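Local coordinates for protein Endonuclease/exonuclease/phosphatase (Beutenbergia cavernae DSM 12333, PDB 4RUW) that is of unknown function but belongs to the endonuclease/exonuclease/phosphatase family, pairing a DNase I-like domain with an Ig-like domain and carrying a bound zinc ion, at residues L236-T241 / N252-W257. Numbering follows the deposited sequence.
Sequences LNIWTT and NLMQSW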
ATOM      1  N   LEU A 236       4.304   4.928  -0.952  1.00 12.15           N
ATOM      2  CA  LEU A 236       5.391   4.415  -0.134  1.00 12.06           C
ATOM      3  C   LEU A 236       6.749   4.616  -0.791  1.00 11.90           C
ATOM      4  O   LEU A 236       7.781   4.433  -0.147  1.00 12.86           O
ATOM      5  CB  LEU A 236       5.173   2.944   0.215  1.00 13.61           C
ATOM      6  CG  LEU A 236       3.863   2.641   0.947  1.00 15.16           C
ATOM      7  CD1 LEU A 236       3.804   1.177   1.332  1.00 16.88           C
ATOM      8  CD2 LEU A 236       3.669   3.545   2.169  1.00 17.24           C
ATOM      9  N   ASN A 237       6.747   4.986  -2.075  1.00 12.02           N
ATOM     10  CA  ASN A 237       7.990   5.320  -2.769  1.00 12.38           C
ATOM     11  C   ASN A 237       8.981   4.161  -2.853  1.00 11.99           C
ATOM     12  O   ASN A 237      10.188   4.373  -3.000  1.00 13.19           O
ATOM     13  CB  ASN A 237       8.660   6.552  -2.142  1.00 13.54           C
ATOM     14  CG  ASN A 237       8.371   7.823  -2.904  1.00 13.29           C
ATOM     15  OD1 ASN A 237       8.375   7.834  -4.137  1.00 14.90           O
ATOM     16  ND2 ASN A 237       8.132   8.911  -2.178  1.00 13.49           N
ATOM     17  N   ILE A 238       8.465   2.938  -2.750  1.00 11.89           N
ATOM     18  CA  ILE A 238       9.282   1.744  -2.902  1.00 12.20           C
ATOM     19  C   ILE A 238       8.625   0.816  -3.904  1.00 11.54           C
ATOM     20  O   ILE A 238       7.399   0.711  -3.939  1.00 12.10           O
ATOM     21  CB  ILE A 238       9.495   1.002  -1.544  1.00 13.54           C
ATOM     22  CG1 ILE A 238       8.163   0.537  -0.936  1.00 14.27           C
ATOM     23  CG2 ILE A 238      10.273   1.882  -0.585  1.00 15.21           C
ATOM     24  CD1 ILE A 238       8.337  -0.318   0.319  1.00 17.23           C
ATOM     25  N   TRP A 239       9.436   0.160  -4.727  1.00 11.85           N
ATOM     26  CA  TRP A 239       8.958  -0.982  -5.489  1.00 11.49           C
ATOM     27  C   TRP A 239       8.783  -2.160  -4.532  1.00 11.87           C
ATOM     28  O   TRP A 239       9.184  -2.098  -3.368  1.00 12.75           O
ATOM     29  CB  TRP A 239       9.977  -1.418  -6.522  1.00 12.26           C
ATOM     30  CG  TRP A 239      10.361  -0.449  -7.590  1.00 12.76           C
ATOM     31  CD1 TRP A 239       9.987   0.862  -7.733  1.00 13.06           C
ATOM     32  CD2 TRP A 239      11.205  -0.757  -8.698  1.00 12.80           C
ATOM     33  NE1 TRP A 239      10.568   1.387  -8.879  1.00 13.60           N
ATOM     34  CE2 TRP A 239      11.318   0.407  -9.481  1.00 13.83           C
ATOM     35  CE3 TRP A 239      11.887  -1.913  -9.096  1.00 14.31           C
ATOM     36  CZ2 TRP A 239      12.087   0.451 -10.642  1.00 14.75           C
ATOM     37  CZ3 TRP A 239      12.644  -1.875 -10.239  1.00 14.68           C
ATOM     38  CH2 TRP A 239      12.745  -0.699 -11.002  1.00 15.31           C
ATOM     39  N   THR A 240       8.230  -3.261  -5.028  1.00 11.84           N
ATOM     40  CA  THR A 240       8.166  -4.467  -4.217  1.00 12.08           C
ATOM     41  C   THR A 240       9.489  -5.231  -4.187  1.00 11.96           C
ATOM     42  O   THR A 240       9.710  -6.035  -3.276  1.00 12.88           O
ATOM     43  CB  THR A 240       7.054  -5.422  -4.668  1.00 12.81           C
ATOM     44  OG1 THR A 240       7.267  -5.764  -6.038  1.00 13.29           O
ATOM     45  CG2 THR A 240       5.687  -4.778  -4.504  1.00 13.58           C
ATOM     46  N   THR A 241      10.365  -4.980  -5.162  1.00 12.27           N
ATOM     47  CA  THR A 241      11.643  -5.681  -5.236  1.00 13.09           C
ATOM     48  C   THR A 241      12.783  -4.680  -5.407  1.00 12.34           C
ATOM     49  O   THR A 241      12.574  -3.550  -5.863  1.00 13.13           O
ATOM     50  CB  THR A 241      11.696  -6.689  -6.403  1.00 15.01           C
ATOM     51  OG1 THR A 241      11.411  -6.018  -7.639  1.00 15.30           O
ATOM     52  CG2 THR A 241      10.722  -7.834  -6.183  1.00 16.94           C
ATOM     53  N   ASN A 252      13.025  -5.541  -1.086  1.00 12.57           N
ATOM     54  CA  ASN A 252      12.632  -6.887  -0.651  1.00 12.96           C
ATOM     55  C   ASN A 252      12.546  -6.977   0.870  1.00 12.55           C
ATOM     56  O   ASN A 252      11.608  -7.558   1.418  1.00 12.92           O
ATOM     57  CB  ASN A 252      13.579  -7.961  -1.185  1.00 13.88           C
ATOM     58  CG  ASN A 252      13.323  -8.283  -2.640  1.00 13.63           C
ATOM     59  OD1 ASN A 252      13.718  -7.528  -3.526  1.00 14.43           O
ATOM     60  ND2 ASN A 252      12.639  -9.395  -2.897  1.00 15.54           N
ATOM     61  N   LEU A 253      13.520  -6.392   1.555  1.00 12.64           N
ATOM     62  CA  LEU A 253      13.523  -6.373   3.005  1.00 12.73           C
ATOM     63  C   LEU A 253      12.271  -5.666   3.547  1.00 12.69           C
ATOM     64  O   LEU A 253      11.545  -6.206   4.381  1.00 12.35           O
ATOM     65  CB  LEU A 253      14.795  -5.693   3.507  1.00 13.65           C
ATOM     66  CG  LEU A 253      14.952  -5.584   5.021  1.00 14.84           C
ATOM     67  CD1 LEU A 253      15.028  -6.962   5.670  1.00 16.79           C
ATOM     68  CD2 LEU A 253      16.181  -4.750   5.354  1.00 16.99           C
HETATM   69  N   MSE A 254      11.991  -4.466   3.051  1.00 12.62           N
HETATM   70  CA  MSE A 254      10.839  -3.725   3.535  1.00 12.41           C
HETATM   71  C   MSE A 254       9.530  -4.465   3.271  1.00 11.98           C
HETATM   72  O   MSE A 254       8.639  -4.487   4.124  1.00 12.23           O
HETATM   73  CB  MSE A 254      10.824  -2.316   2.933  1.00 12.31           C
HETATM   74  CG  MSE A 254      11.827  -1.377   3.612  1.00 13.33           C
HETATM   75 SE   MSE A 254      11.714   0.489   3.065  0.60 13.62          SE
HETATM   76  CE  MSE A 254      12.976   0.436   1.572  1.00 17.18           C
ATOM     77  N   GLN A 255       9.403  -5.069   2.093  1.00 12.41           N
ATOM     78  CA  GLN A 255       8.185  -5.817   1.799  1.00 12.50           C
ATOM     79  C   GLN A 255       8.023  -7.028   2.721  1.00 12.40           C
ATOM     80  O   GLN A 255       6.903  -7.378   3.094  1.00 13.01           O
ATOM     81  CB  GLN A 255       8.123  -6.215   0.323  1.00 13.70           C
ATOM     82  CG  GLN A 255       8.086  -5.018  -0.621  1.00 15.21           C
ATOM     83  CD  GLN A 255       6.710  -4.378  -0.744  1.00 14.66           C
ATOM     84  OE1 GLN A 255       5.689  -4.992  -0.423  1.00 16.41           O
ATOM     85  NE2 GLN A 255       6.677  -3.145  -1.251  1.00 16.15           N
ATOM     86  N   SER A 256       9.129  -7.660   3.110  1.00 12.34           N
ATOM     87  CA  SER A 256       9.044  -8.776   4.043  1.00 13.05           C
ATOM     88  C   SER A 256       8.494  -8.303   5.390  1.00 12.55           C
ATOM     89  O   SER A 256       7.713  -9.008   6.013  1.00 13.15           O
ATOM     90  CB  SER A 256      10.392  -9.491   4.206  1.00 13.73           C
ATOM     91  OG  SER A 256      11.307  -8.786   5.035  1.00 13.69           O
ATOM     92  N   TRP A 257       8.875  -7.106   5.825  1.00 12.14           N
ATOM     93  CA  TRP A 257       8.363  -6.566   7.085  1.00 12.72           C
ATOM     94  C   TRP A 257       6.861  -6.340   7.014  1.00 11.95           C
ATOM     95  O   TRP A 257       6.126  -6.610   7.962  1.00 13.75           O
ATOM     96  CB  TRP A 257       9.014  -5.231   7.417  1.00 12.82           C
ATOM     97  CG  TRP A 257      10.477  -5.255   7.669  1.00 13.50           C
ATOM     98  CD1 TRP A 257      11.272  -6.343   7.873  1.00 13.45           C
ATOM     99  CD2 TRP A 257      11.332  -4.112   7.734  1.00 13.16           C
ATOM    100  NE1 TRP A 257      12.577  -5.941   8.072  1.00 14.43           N
ATOM    101  CE2 TRP A 257      12.636  -4.575   7.992  1.00 13.55           C
ATOM    102  CE3 TRP A 257      11.116  -2.736   7.617  1.00 14.04           C
ATOM    103  CZ2 TRP A 257      13.720  -3.710   8.126  1.00 14.90           C
ATOM    104  CZ3 TRP A 257      12.195  -1.878   7.754  1.00 15.22           C
ATOM    105  CH2 TRP A 257      13.479  -2.368   7.999  1.00 15.83           C
TER
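Gln255 reaches from its helix across the backbone of Thr240, and its side chain carries much of the meeting between 236-241 and 252-257. Its path begins at Gln255 CB, 3.9 Å from Thr240 O. Gln255 CG comes nearer, 3.3 Å from Thr240 O, which also accepts a hydrogen bond from Asn368 ND2. There the chain bends (chi2 -79°), laying the amide carbon CD against Thr240 CA and CG2. At the tip OE1 brushes the Thr240 methyl, while Gln255 NE2 gives a weak hydrogen bond to Trp239 O (3.4 Å, 147° at the hydrogen). Ile238 runs past the amide in the opposite direction, and Ile238 CD1 lies 3.6 Å from Gln255 NE2. Ile238 CG2 meets CE of Met254, a selenomethionine bent at chi3 (-90°), at 3.7 Å. Asn252 lies alongside Thr241, with Asn252 OD1 3.3 Å from Thr241 CA; that oxygen accepts from Asp242 N, and ND2 donates to Leu347 O. Asn368 and Leu347 belong to the Ig-like part, so this DNase I-like contact sits where the two meet. It packs the loop after strand 230-233 against helix 251-260, between Tyr297 of strand 296-300, touching Thr240 and Gln255, and Gln213 of helix 207-222, touching Ile238 and Met254.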